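PDB 3EYP: putative alpha-L-fucosidase from Bacteroides thetaiotaomicron, which probably hydrolyses alpha-L-fucoside linkages, as a family 29 glycoside hydrolase that carries an F5/8 type C-like domain. Local coordinates for residues 219-224 and 392-397; 346-351 and 368-373; 398-403 and 408-413; 433-438 and 449-454; 437-440 and 445-448. One frame throughout, in Å; residues are numbered along the deposited sequence.

Contacts 2 to 5 lie in the C-terminal beta sandwich, and contact 1 ties that sandwich to the barrel that probably carries the fucosidase activity. Contacts 2, 4 and 5 fill the space between the two sheets. Contacts 2 and 4 have centres about 7 Å apart, and the centre of contact 5 is about 11 Å from that of contact 4. Contact 3 is a hairpin at one edge, its centre about 10 Å from contact 4, and the salt bridge of E399 OE1 to R436 NH1 (2.7 Å) joins the two. Contact 1 shares strand 393-401 with contact 3. It reaches contact 5 through S397 OG and Q440 OE1, 2.6 Å apart.

Contact 1: residues 219-224 and 392-397; sequences PCWATT and RTTKWS
W221 meets T393 and T394 where the TIM-barrel part of the enzyme faces the F5/8 type C beta sandwich. The contact is small, and one indole from a loop of the barrel part carries it. The six-membered end of that indole leads. With chi1 at -47°, CG lies beside the backbone N, and the benzo ring extends toward the start of strand 393-401.

Along the second segment, R392 comes first and leads into the strand, with its NE bonded to C445 O. T393 then offers its backbone, not its side chain. Its O lies near the indole plane, at the ring edge, 4.4 Å from W221 CZ3. The T393 side chain turns the other way, away from the indole.

T394 follows and supplies the side-chain contact. Its methyl CG2 stands 4.2 Å from W221 CH2 and approaches the ring obliquely. CB is a little farther, 4.5 Å from the same CH2. The hydroxyl takes the other direction, with OG1 5.9 Å from W221 CH2, so the indole meets the apolar branch of the threonine. T394 and K395 form a classic beta bulge opposite D441.

A second tie between the two parts lies close by, a hydrogen bond between A222 N and H391 NE2. Within the loop, P219, which follows a cis peptide bond, covers one face of the indole near its rim, with P219 CB 3.6 Å above the W221 plane.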
# COMPACT_ATOMS: atom_id res chain seq x y z
N PRO A 219 2.51 -16.60 2.87
CA PRO A 219 2.45 -15.44 3.73
C PRO A 219 3.16 -14.25 3.12
O PRO A 219 3.89 -14.37 2.14
CB PRO A 219 3.21 -15.87 4.97
CG PRO A 219 4.24 -16.85 4.40
CD PRO A 219 3.49 -17.59 3.35
N CYS A 220 2.94 -13.11 3.75
CA CYS A 220 3.70 -11.93 3.46
C CYS A 220 4.13 -11.30 4.79
O CYS A 220 3.34 -10.66 5.45
CB CYS A 220 2.84 -10.95 2.63
SG CYS A 220 3.74 -9.43 2.19
N TRP A 221 5.39 -11.47 5.13
CA TRP A 221 5.95 -10.88 6.35
C TRP A 221 6.41 -9.45 6.10
O TRP A 221 6.78 -9.07 4.96
CB TRP A 221 7.12 -11.71 6.89
CG TRP A 221 6.84 -13.16 6.96
CD1 TRP A 221 7.21 -14.09 6.03
CD2 TRP A 221 6.07 -13.86 7.95
NE1 TRP A 221 6.74 -15.32 6.40
CE2 TRP A 221 6.05 -15.22 7.57
CE3 TRP A 221 5.42 -13.49 9.12
CZ2 TRP A 221 5.39 -16.20 8.31
CZ3 TRP A 221 4.76 -14.49 9.87
CH2 TRP A 221 4.76 -15.80 9.46
N ALA A 222 6.38 -8.65 7.17
CA ALA A 222 6.78 -7.27 7.06
C ALA A 222 8.28 -7.18 7.00
O ALA A 222 8.85 -6.16 6.60
CB ALA A 222 6.25 -6.45 8.23
N THR A 223 8.90 -8.22 7.55
CA THR A 223 10.35 -8.41 7.55
C THR A 223 10.84 -9.18 6.33
O THR A 223 10.16 -10.08 5.80
CB THR A 223 10.85 -9.18 8.84
OG1 THR A 223 10.08 -10.40 9.04
CG2 THR A 223 10.74 -8.31 10.06
N THR A 224 12.07 -8.86 5.97
CA THR A 224 12.82 -9.57 4.94
C THR A 224 14.28 -9.19 5.04
O THR A 224 14.64 -8.28 5.79
CB THR A 224 12.26 -9.33 3.45
OG1 THR A 224 12.70 -10.41 2.60
CG2 THR A 224 12.69 -7.98 2.83
N ARG A 392 4.12 -12.14 15.87
CA ARG A 392 4.15 -13.05 17.04
C ARG A 392 3.60 -14.40 16.71
O ARG A 392 4.23 -15.41 16.92
CB ARG A 392 3.33 -12.43 18.19
CG ARG A 392 3.88 -11.10 18.60
CD ARG A 392 3.02 -10.41 19.61
NE ARG A 392 3.23 -10.92 20.96
CZ ARG A 392 4.22 -10.58 21.77
NH1 ARG A 392 4.29 -11.13 22.96
NH2 ARG A 392 5.17 -9.74 21.38
N THR A 393 2.38 -14.40 16.23
CA THR A 393 1.71 -15.65 15.75
C THR A 393 2.21 -16.07 14.38
O THR A 393 2.41 -15.23 13.48
CB THR A 393 0.17 -15.48 15.78
OG1 THR A 393 -0.23 -15.21 17.15
CG2 THR A 393 -0.51 -16.71 15.20
N THR A 394 2.44 -17.38 14.23
CA THR A 394 2.98 -17.92 13.00
C THR A 394 2.24 -19.09 12.43
O THR A 394 2.58 -19.57 11.35
CB THR A 394 4.46 -18.33 13.12
OG1 THR A 394 4.61 -19.33 14.15
CG2 THR A 394 5.35 -17.13 13.42
N LYS A 395 1.20 -19.54 13.13
CA LYS A 395 0.29 -20.52 12.54
C LYS A 395 -1.06 -20.38 13.18
O LYS A 395 -1.14 -20.19 14.40
CB LYS A 395 0.90 -21.94 12.72
CG LYS A 395 0.11 -23.04 12.09
CD LYS A 395 0.81 -24.38 12.31
CE LYS A 395 -0.11 -25.54 11.93
NZ LYS A 395 0.41 -26.83 12.54
N TRP A 396 -2.09 -20.36 12.36
CA TRP A 396 -3.46 -20.21 12.82
C TRP A 396 -4.49 -20.82 11.90
O TRP A 396 -4.30 -20.95 10.65
CB TRP A 396 -3.82 -18.74 13.11
CG TRP A 396 -3.67 -17.81 11.93
CD1 TRP A 396 -2.52 -17.26 11.47
CD2 TRP A 396 -4.71 -17.32 11.10
NE1 TRP A 396 -2.79 -16.44 10.40
CE2 TRP A 396 -4.13 -16.49 10.14
CE3 TRP A 396 -6.09 -17.52 11.06
CZ2 TRP A 396 -4.87 -15.84 9.15
CZ3 TRP A 396 -6.82 -16.89 10.08
CH2 TRP A 396 -6.21 -16.05 9.15
N SER A 397 -5.58 -21.23 12.53
CA SER A 397 -6.72 -21.82 11.81
C SER A 397 -8.03 -21.37 12.42
O SER A 397 -8.09 -20.95 13.55
CB SER A 397 -6.69 -23.33 11.82
OG SER A 397 -5.44 -23.82 11.47

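Contact 2: residues 346-351 and 368-373; sequences EKMLDN and IIFTLP
L349 and F370 fit together as a fork and an edge. F370 CE1 points into the notch between the two methyls of L349, 3.9 Å from L349 CD1 and 4.1 Å from L349 CD2. CD1 lies near the plane of the ring, so the phenyl is held at its rim. The two side chains slide past each other in opposite directions. An alanine in place of L349 takes both methyls from the CE1 edge of F370 and would probably open a gap beside the ring.

M348 makes the second bump. Its chain is extended as far as SD and then bends at chi3 (-92°), which turns CE toward the strand. There CE meets I368 tip to tip, 3.8 Å from I368 CG1 and 4.1 Å from I368 CG2, so it rests on both branches. F370 CZ flanks the same methyl more loosely, at 4.4 Å from M348 CE.

All four side chains are buried and apolar. The 3-10 segment that runs through 346-349 packs against the inner face of strand 366-372. V333 of strand 332-335 packs on L349, I368 and F370, while M348 reaches L437 of strand 434-442 and I448 and F451 of strand 447-454.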
# COMPACT_ATOMS: atom_id res chain seq x y z
N GLU A 346 -12.54 -11.11 24.66
CA GLU A 346 -13.65 -10.23 24.26
C GLU A 346 -13.14 -8.94 23.59
O GLU A 346 -13.85 -8.29 22.83
CB GLU A 346 -14.55 -9.86 25.45
CG GLU A 346 -15.46 -11.00 25.85
CD GLU A 346 -14.81 -11.91 26.86
OE1 GLU A 346 -13.64 -11.62 27.22
OE2 GLU A 346 -15.48 -12.91 27.28
N LYS A 347 -11.90 -8.59 23.87
CA LYS A 347 -11.31 -7.40 23.25
C LYS A 347 -11.29 -7.46 21.71
O LYS A 347 -11.38 -6.44 21.06
CB LYS A 347 -9.92 -7.15 23.78
CG LYS A 347 -9.95 -7.04 25.23
CD LYS A 347 -10.80 -5.88 25.68
CE LYS A 347 -10.43 -5.48 27.10
NZ LYS A 347 -11.26 -6.20 28.07
N MET A 348 -11.19 -8.67 21.15
CA MET A 348 -11.05 -8.87 19.69
C MET A 348 -12.32 -8.42 18.96
O MET A 348 -12.39 -8.31 17.70
CB MET A 348 -10.78 -10.36 19.36
CG MET A 348 -9.32 -10.87 19.74
SD MET A 348 -8.90 -12.57 19.22
CE MET A 348 -9.34 -13.61 20.66
N LEU A 349 -13.32 -8.17 19.79
CA LEU A 349 -14.70 -7.97 19.32
C LEU A 349 -15.26 -6.61 19.57
O LEU A 349 -16.37 -6.31 19.16
CB LEU A 349 -15.65 -8.97 19.98
CG LEU A 349 -15.40 -10.44 19.77
CD1 LEU A 349 -16.50 -11.30 20.41
CD2 LEU A 349 -15.32 -10.67 18.26
N ASP A 350 -14.48 -5.80 20.25
CA ASP A 350 -14.95 -4.55 20.82
C ASP A 350 -14.81 -3.32 19.94
O ASP A 350 -15.14 -2.21 20.33
CB ASP A 350 -14.32 -4.29 22.18
CG ASP A 350 -12.86 -3.87 22.09
OD1 ASP A 350 -12.39 -3.63 20.96
OD2 ASP A 350 -12.19 -3.78 23.15
N ASN A 351 -14.29 -3.52 18.75
CA ASN A 351 -14.14 -2.38 17.83
C ASN A 351 -13.35 -1.21 18.39
O ASN A 351 -13.48 -0.08 17.92
CB ASN A 351 -15.51 -1.86 17.45
CG ASN A 351 -16.28 -2.82 16.57
OD1 ASN A 351 -17.50 -2.94 16.68
ND2 ASN A 351 -15.57 -3.51 15.70
N ILE A 368 -9.72 -20.12 21.13
CA ILE A 368 -10.83 -19.23 21.42
C ILE A 368 -12.11 -19.66 20.71
O ILE A 368 -12.17 -19.87 19.49
CB ILE A 368 -10.55 -17.77 21.01
CG1 ILE A 368 -9.18 -17.25 21.56
CG2 ILE A 368 -11.67 -16.91 21.52
CD1 ILE A 368 -7.95 -17.58 20.70
N ILE A 369 -13.15 -19.82 21.52
CA ILE A 369 -14.43 -20.34 21.02
C ILE A 369 -15.46 -19.28 21.23
O ILE A 369 -15.62 -18.73 22.32
CB ILE A 369 -14.82 -21.67 21.73
CG1 ILE A 369 -13.81 -22.72 21.34
CG2 ILE A 369 -16.27 -22.14 21.34
CD1 ILE A 369 -14.03 -24.12 21.98
N PHE A 370 -16.13 -18.97 20.13
CA PHE A 370 -17.16 -17.97 20.12
C PHE A 370 -18.44 -18.72 19.96
O PHE A 370 -18.64 -19.42 18.97
CB PHE A 370 -16.96 -16.98 18.95
CG PHE A 370 -15.62 -16.30 18.96
CD1 PHE A 370 -15.49 -15.04 19.47
CD2 PHE A 370 -14.51 -16.93 18.46
CE1 PHE A 370 -14.24 -14.40 19.47
CE2 PHE A 370 -13.26 -16.32 18.47
CZ PHE A 370 -13.14 -15.07 18.97
N THR A 371 -19.29 -18.59 20.97
CA THR A 371 -20.63 -19.22 20.96
C THR A 371 -21.70 -18.17 20.69
O THR A 371 -21.90 -17.21 21.44
CB THR A 371 -20.91 -20.01 22.25
OG1 THR A 371 -19.91 -21.03 22.44
CG2 THR A 371 -22.27 -20.68 22.19
N LEU A 372 -22.33 -18.35 19.56
CA LEU A 372 -23.27 -17.37 19.05
C LEU A 372 -24.69 -17.70 19.48
O LEU A 372 -25.10 -18.83 19.40
CB LEU A 372 -23.22 -17.33 17.52
CG LEU A 372 -21.85 -16.84 17.03
CD1 LEU A 372 -21.42 -17.58 15.77
CD2 LEU A 372 -21.85 -15.33 16.85
N PRO A 373 -25.44 -16.69 19.92
CA PRO A 373 -26.80 -16.95 20.39
C PRO A 373 -27.68 -17.55 19.33
O PRO A 373 -28.53 -18.40 19.61
CB PRO A 373 -27.32 -15.55 20.75
CG PRO A 373 -26.40 -14.62 20.05
CD PRO A 373 -25.08 -15.27 20.04

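Contact 3: residues 398-403 and 408-413; sequences VEYTVD and ITIPEA
Y400 O accepts a short bond from I408 N, 2.7 Å long and nearly straight at 168°. The return bond, from Y400 N to I408 O, measures 3.0 Å. Together they make Y400 and I408 a hydrogen-bonded antiparallel pair. E399 and T409 form the non-hydrogen-bonded pair next to it.

The strands then part, and a water enters. It donates to V398 O and accepts from I410 N (2.9 Å), two atoms that do not bond directly. Beyond it, V398 N bonds to A413 O at 2.9 Å.

On the sheet face of Y400, the phenol lies across I408. Its CG sits between the backbone N and the carbonyl carbon (chi1 71°), which lays one ring face over the isoleucine. I408 CB forms a CH-pi contact, 3.8 Å from the centroid of the Y400 ring. Packing is tight at the phenol end, where I408 CG2 is 3.3 Å from Y400 CZ. I410 CG1 meets the ring edge, 3.5 Å from Y400 CD2.

On the opposite face, the carboxylate of E399 forms a salt bridge with R436 of the adjacent strand. The whole is a beta hairpin, whose short strand 408-409 forms an outer edge of a sandwich sheet.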
# COMPACT_ATOMS: atom_id res chain seq x y z
N VAL A 398 -9.06 -21.46 11.60
CA VAL A 398 -10.41 -21.19 12.03
C VAL A 398 -11.33 -22.36 11.63
O VAL A 398 -11.27 -22.92 10.54
CB VAL A 398 -10.94 -19.79 11.49
CG1 VAL A 398 -12.35 -19.47 12.04
CG2 VAL A 398 -9.95 -18.62 11.85
N GLU A 399 -12.15 -22.73 12.60
CA GLU A 399 -13.16 -23.78 12.49
C GLU A 399 -14.51 -23.32 12.98
O GLU A 399 -14.68 -22.27 13.59
CB GLU A 399 -12.72 -24.99 13.31
CG GLU A 399 -11.33 -25.46 12.93
CD GLU A 399 -10.76 -26.46 13.92
OE1 GLU A 399 -11.14 -26.41 15.12
OE2 GLU A 399 -9.93 -27.30 13.50
N TYR A 400 -15.48 -24.15 12.70
CA TYR A 400 -16.86 -23.85 13.03
C TYR A 400 -17.63 -25.15 13.30
O TYR A 400 -17.21 -26.25 12.94
CB TYR A 400 -17.54 -23.04 11.90
CG TYR A 400 -17.80 -23.86 10.65
CD1 TYR A 400 -19.04 -24.43 10.43
CD2 TYR A 400 -16.80 -24.10 9.73
CE1 TYR A 400 -19.27 -25.21 9.30
CE2 TYR A 400 -17.03 -24.86 8.61
CZ TYR A 400 -18.27 -25.42 8.41
OH TYR A 400 -18.53 -26.20 7.31
N THR A 401 -18.74 -24.96 13.97
CA THR A 401 -19.70 -26.04 14.15
C THR A 401 -21.10 -25.50 14.16
O THR A 401 -21.31 -24.30 14.31
CB THR A 401 -19.46 -26.79 15.46
OG1 THR A 401 -20.20 -28.01 15.42
CG2 THR A 401 -19.91 -25.98 16.66
N VAL A 402 -22.03 -26.42 13.99
CA VAL A 402 -23.46 -26.16 14.26
C VAL A 402 -24.01 -27.09 15.36
O VAL A 402 -24.45 -26.64 16.41
CB VAL A 402 -24.31 -26.26 12.99
CG1 VAL A 402 -24.71 -24.87 12.52
CG2 VAL A 402 -23.55 -27.01 11.90
N ASP A 403 -23.96 -28.38 15.11
CA ASP A 403 -24.45 -29.35 16.12
C ASP A 403 -23.47 -29.68 17.25
O ASP A 403 -23.72 -30.55 18.09
CB ASP A 403 -24.90 -30.67 15.47
CG ASP A 403 -23.79 -31.36 14.69
OD1 ASP A 403 -22.58 -31.19 15.00
OD2 ASP A 403 -24.17 -32.10 13.74
N ILE A 408 -15.67 -28.34 12.32
CA ILE A 408 -15.53 -28.47 10.87
C ILE A 408 -14.48 -27.47 10.43
O ILE A 408 -14.49 -26.32 10.86
CB ILE A 408 -16.88 -28.19 10.13
CG1 ILE A 408 -17.94 -29.19 10.58
CG2 ILE A 408 -16.73 -28.31 8.62
CD1 ILE A 408 -18.97 -28.55 11.55
N THR A 409 -13.56 -27.93 9.61
CA THR A 409 -12.47 -27.06 9.19
C THR A 409 -12.98 -26.17 8.08
O THR A 409 -13.96 -26.48 7.41
CB THR A 409 -11.22 -27.80 8.72
OG1 THR A 409 -11.43 -28.32 7.39
CG2 THR A 409 -10.80 -28.87 9.71
N ILE A 410 -12.32 -25.03 7.93
CA ILE A 410 -12.57 -24.11 6.83
C ILE A 410 -11.37 -24.19 5.91
O ILE A 410 -10.28 -23.79 6.28
CB ILE A 410 -12.76 -22.66 7.32
CG1 ILE A 410 -13.99 -22.56 8.25
CG2 ILE A 410 -12.98 -21.74 6.12
CD1 ILE A 410 -14.16 -21.23 8.97
N PRO A 411 -11.54 -24.75 4.70
CA PRO A 411 -10.40 -25.07 3.85
C PRO A 411 -9.45 -23.95 3.63
O PRO A 411 -8.26 -24.18 3.54
CB PRO A 411 -11.06 -25.43 2.52
CG PRO A 411 -12.38 -26.03 2.91
CD PRO A 411 -12.81 -25.23 4.12
N GLU A 412 -10.00 -22.74 3.53
CA GLU A 412 -9.22 -21.55 3.15
C GLU A 412 -8.55 -20.90 4.36
O GLU A 412 -7.72 -19.97 4.26
CB GLU A 412 -10.13 -20.51 2.40
CG GLU A 412 -10.97 -21.03 1.16
CD GLU A 412 -12.34 -21.62 1.57
OE1 GLU A 412 -12.46 -22.07 2.71
OE2 GLU A 412 -13.32 -21.65 0.74
N ALA A 413 -8.91 -21.40 5.54
CA ALA A 413 -8.43 -20.85 6.81
C ALA A 413 -7.86 -21.90 7.72
O ALA A 413 -8.12 -21.89 8.91
CB ALA A 413 -9.56 -20.07 7.54
O HOH W 1 -9.83 -24.83 9.42

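Contact 4: residues 433-438 and 449-454; sequences KQVRLR and HTFGVY
The interior of an antiparallel beta sandwich, the jelly-roll type of fold found in F5/8 type C domains, is where V435 and L437 meet F451. Strand 434-442 belongs to one sheet and strand 447-454 to the other. The two are not hydrogen-bonded neighbours here but face each other, with CA atoms of L437 and F451 8.7 Å apart.

F451 fills much of that spacing. In both F451 and L437, CG is anti to the backbone N (chi1 -178° and 173°). The two chains slide past each other in opposite directions, and L437 comes to lie over one face of the phenyl. Its CD2 forms a CH-pi contact, 4.0 Å from the centroid of the F451 ring and offset toward the rim. The nearest ring atom to CD2 is CG of F451, at 3.9 Å. Other atoms of L437 spread over the far part of the ring, with CB 4.1 Å from F451 CE2 and CD1 4.1 Å from F451 CE1. The leucine therefore covers the ring along much of its length.

The core continues around this pair. F370 meets F451 with ring planes at about 35°, and I383 of strand 380-385 touches both L437 and F451. R436 points away from F451, on the other side of its strand, where R438 NE lies over the guanidinium of R436 and R438 pairs with D367.

V435 comes at the edge of the ring, not its face. Its methyl CG1 lies near the ring plane, 4.2 Å from F451 CE2.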
# COMPACT_ATOMS: atom_id res chain seq x y z
N LYS A 433 -22.93 -22.06 14.42
CA LYS A 433 -23.42 -21.75 15.74
C LYS A 433 -22.28 -21.41 16.67
O LYS A 433 -22.41 -20.63 17.58
CB LYS A 433 -24.21 -22.93 16.33
CG LYS A 433 -25.36 -22.48 17.21
CD LYS A 433 -25.02 -21.26 18.08
CE LYS A 433 -24.70 -21.67 19.50
NZ LYS A 433 -25.90 -21.56 20.38
N GLN A 434 -21.15 -22.01 16.40
CA GLN A 434 -19.90 -21.65 17.09
C GLN A 434 -18.73 -21.59 16.14
O GLN A 434 -18.68 -22.29 15.14
CB GLN A 434 -19.58 -22.70 18.16
CG GLN A 434 -20.65 -22.90 19.21
CD GLN A 434 -20.20 -23.96 20.17
OE1 GLN A 434 -20.24 -25.14 19.84
NE2 GLN A 434 -19.67 -23.54 21.31
N VAL A 435 -17.80 -20.72 16.49
CA VAL A 435 -16.57 -20.50 15.73
C VAL A 435 -15.39 -20.60 16.65
O VAL A 435 -15.34 -19.97 17.71
CB VAL A 435 -16.53 -19.07 15.07
CG1 VAL A 435 -15.13 -18.81 14.35
CG2 VAL A 435 -17.71 -18.85 14.15
N ARG A 436 -14.42 -21.37 16.20
CA ARG A 436 -13.15 -21.52 16.90
C ARG A 436 -11.95 -20.91 16.19
O ARG A 436 -11.67 -21.22 15.02
CB ARG A 436 -12.85 -23.00 17.20
CG ARG A 436 -11.57 -23.16 17.99
CD ARG A 436 -11.44 -24.48 18.71
NE ARG A 436 -11.15 -25.59 17.82
CZ ARG A 436 -10.63 -26.75 18.25
NH1 ARG A 436 -10.38 -27.73 17.40
NH2 ARG A 436 -10.31 -26.90 19.52
N LEU A 437 -11.23 -20.09 16.94
CA LEU A 437 -9.94 -19.54 16.49
C LEU A 437 -8.82 -20.25 17.23
O LEU A 437 -8.70 -20.16 18.46
CB LEU A 437 -9.87 -18.04 16.76
CG LEU A 437 -8.53 -17.37 16.49
CD1 LEU A 437 -8.09 -17.56 14.98
CD2 LEU A 437 -8.60 -15.90 16.91
N ARG A 438 -8.02 -21.00 16.45
CA ARG A 438 -6.85 -21.71 16.95
C ARG A 438 -5.56 -20.95 16.60
O ARG A 438 -5.19 -20.85 15.42
CB ARG A 438 -6.76 -23.12 16.35
CG ARG A 438 -8.06 -23.98 16.40
CD ARG A 438 -7.71 -25.49 16.39
NE ARG A 438 -7.25 -25.86 17.74
CZ ARG A 438 -6.85 -27.08 18.12
NH1 ARG A 438 -6.48 -27.29 19.38
NH2 ARG A 438 -6.78 -28.07 17.25
N HIS A 449 -5.67 -7.71 17.92
CA HIS A 449 -6.54 -6.55 18.05
C HIS A 449 -7.96 -6.93 17.72
O HIS A 449 -8.91 -6.55 18.40
CB HIS A 449 -6.12 -5.40 17.09
CG HIS A 449 -5.14 -4.44 17.67
ND1 HIS A 449 -5.41 -3.71 18.82
CD2 HIS A 449 -3.94 -4.00 17.22
CE1 HIS A 449 -4.38 -2.93 19.09
NE2 HIS A 449 -3.48 -3.07 18.12
N THR A 450 -8.08 -7.70 16.67
CA THR A 450 -9.35 -7.91 16.01
C THR A 450 -9.50 -9.29 15.49
O THR A 450 -8.58 -9.86 14.90
CB THR A 450 -9.53 -6.89 14.80
OG1 THR A 450 -9.31 -5.55 15.27
CG2 THR A 450 -10.91 -7.03 14.17
N PHE A 451 -10.69 -9.83 15.68
CA PHE A 451 -11.10 -11.06 14.99
C PHE A 451 -12.58 -10.97 14.64
O PHE A 451 -13.38 -10.56 15.46
CB PHE A 451 -10.81 -12.33 15.78
CG PHE A 451 -11.19 -13.61 15.05
CD1 PHE A 451 -10.52 -14.00 13.91
CD2 PHE A 451 -12.22 -14.43 15.53
CE1 PHE A 451 -10.87 -15.14 13.27
CE2 PHE A 451 -12.58 -15.57 14.89
CZ PHE A 451 -11.93 -15.95 13.77
N GLY A 452 -12.92 -11.27 13.40
CA GLY A 452 -14.28 -11.20 12.94
C GLY A 452 -14.60 -12.11 11.78
O GLY A 452 -13.74 -12.64 11.10
N VAL A 453 -15.88 -12.38 11.65
CA VAL A 453 -16.39 -13.03 10.45
C VAL A 453 -17.49 -12.15 9.90
O VAL A 453 -18.16 -11.35 10.61
CB VAL A 453 -16.86 -14.42 10.72
CG1 VAL A 453 -15.75 -15.24 11.44
CG2 VAL A 453 -18.21 -14.38 11.54
N TYR A 454 -17.67 -12.29 8.62
CA TYR A 454 -18.47 -11.32 7.89
C TYR A 454 -19.16 -11.93 6.68
O TYR A 454 -18.85 -13.04 6.21
CB TYR A 454 -17.58 -10.14 7.43
CG TYR A 454 -16.61 -9.61 8.50
CD1 TYR A 454 -16.97 -8.54 9.30
CD2 TYR A 454 -15.35 -10.18 8.68
CE1 TYR A 454 -16.13 -8.04 10.30
CE2 TYR A 454 -14.48 -9.71 9.68
CZ TYR A 454 -14.88 -8.63 10.49
OH TYR A 454 -14.05 -8.12 11.47

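Contact 5: residues 437-440 and 445-448; sequences LRIQ and CPAI
I439 uses both of its branches, one against P446 and one against I448. Its first torsion (chi1 -58°) sets CG2 anti to the backbone N, which directs it to P446, and CG1 beside that N, which directs it to I448. The side chains of I439 and P446 cross at a slant, and CG2 lies 4.1 Å from P446 CG and 4.2 Å from P446 CB.

The longer branch goes to I448. A small chi2 of -42° turns CD1 back beside CA instead of extending it. I448 has the contrasting shape, with chi2 near 154°, and its chain is stretched toward I439. The two ends meet tip to tip, with I439 CD1 3.9 Å from I448 CD1. I439 CG1 is also near, 4.1 Å from I448 CD1. A serine in place of I439 has neither methyl, and would probably leave I448 CD1 without its mate and a gap beside the proline ring.

The contact is apolar and buried throughout. It lies where the chain crosses from strand 434-442 in one sheet to strand 447-454 in the other. I448 reaches I383 of strand 380-385. I439 pairs through its backbone with A366 of strand 366-372, and P446 with G359, next to strand 357-358.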
# COMPACT_ATOMS: atom_id res chain seq x y z
N LEU A 437 -11.23 -20.09 16.94
CA LEU A 437 -9.94 -19.54 16.49
C LEU A 437 -8.82 -20.25 17.23
O LEU A 437 -8.70 -20.16 18.46
CB LEU A 437 -9.87 -18.04 16.76
CG LEU A 437 -8.53 -17.37 16.49
CD1 LEU A 437 -8.09 -17.56 14.98
CD2 LEU A 437 -8.60 -15.90 16.91
N ARG A 438 -8.02 -21.00 16.45
CA ARG A 438 -6.85 -21.71 16.95
C ARG A 438 -5.56 -20.95 16.60
O ARG A 438 -5.19 -20.85 15.42
CB ARG A 438 -6.76 -23.12 16.35
CG ARG A 438 -8.06 -23.98 16.40
CD ARG A 438 -7.71 -25.49 16.39
NE ARG A 438 -7.25 -25.86 17.74
CZ ARG A 438 -6.85 -27.08 18.12
NH1 ARG A 438 -6.48 -27.29 19.38
NH2 ARG A 438 -6.78 -28.07 17.25
N ILE A 439 -4.91 -20.43 17.64
CA ILE A 439 -3.53 -19.91 17.57
C ILE A 439 -2.66 -21.09 17.84
O ILE A 439 -2.62 -21.61 18.98
CB ILE A 439 -3.25 -18.76 18.60
CG1 ILE A 439 -4.19 -17.61 18.39
CG2 ILE A 439 -1.75 -18.25 18.52
CD1 ILE A 439 -4.41 -17.27 16.97
N GLN A 440 -2.02 -21.59 16.79
CA GLN A 440 -1.33 -22.89 16.81
C GLN A 440 0.15 -22.86 17.05
O GLN A 440 0.72 -23.79 17.56
CB GLN A 440 -1.63 -23.64 15.52
CG GLN A 440 -3.06 -24.04 15.51
CD GLN A 440 -3.59 -24.41 14.16
OE1 GLN A 440 -3.58 -23.61 13.22
NE2 GLN A 440 -4.12 -25.62 14.07
N CYS A 445 3.76 -15.12 22.73
CA CYS A 445 2.35 -15.24 23.11
C CYS A 445 1.57 -14.32 22.17
O CYS A 445 2.07 -13.29 21.81
CB CYS A 445 2.09 -14.87 24.56
SG CYS A 445 2.53 -13.24 25.02
N PRO A 446 0.36 -14.69 21.81
CA PRO A 446 -0.46 -13.87 20.88
C PRO A 446 -0.84 -12.50 21.40
O PRO A 446 -1.01 -12.28 22.60
CB PRO A 446 -1.73 -14.69 20.69
CG PRO A 446 -1.72 -15.73 21.75
CD PRO A 446 -0.32 -15.92 22.23
N ALA A 447 -0.96 -11.58 20.46
CA ALA A 447 -1.45 -10.22 20.71
C ALA A 447 -2.29 -9.78 19.53
O ALA A 447 -1.73 -9.45 18.48
CB ALA A 447 -0.29 -9.27 20.91
N ILE A 448 -3.61 -9.91 19.68
CA ILE A 448 -4.57 -9.75 18.57
C ILE A 448 -5.63 -8.67 18.84
O ILE A 448 -6.43 -8.73 19.81
CB ILE A 448 -5.23 -11.11 18.25
CG1 ILE A 448 -4.12 -12.12 17.85
CG2 ILE A 448 -6.30 -10.95 17.11
CD1 ILE A 448 -4.46 -13.57 18.09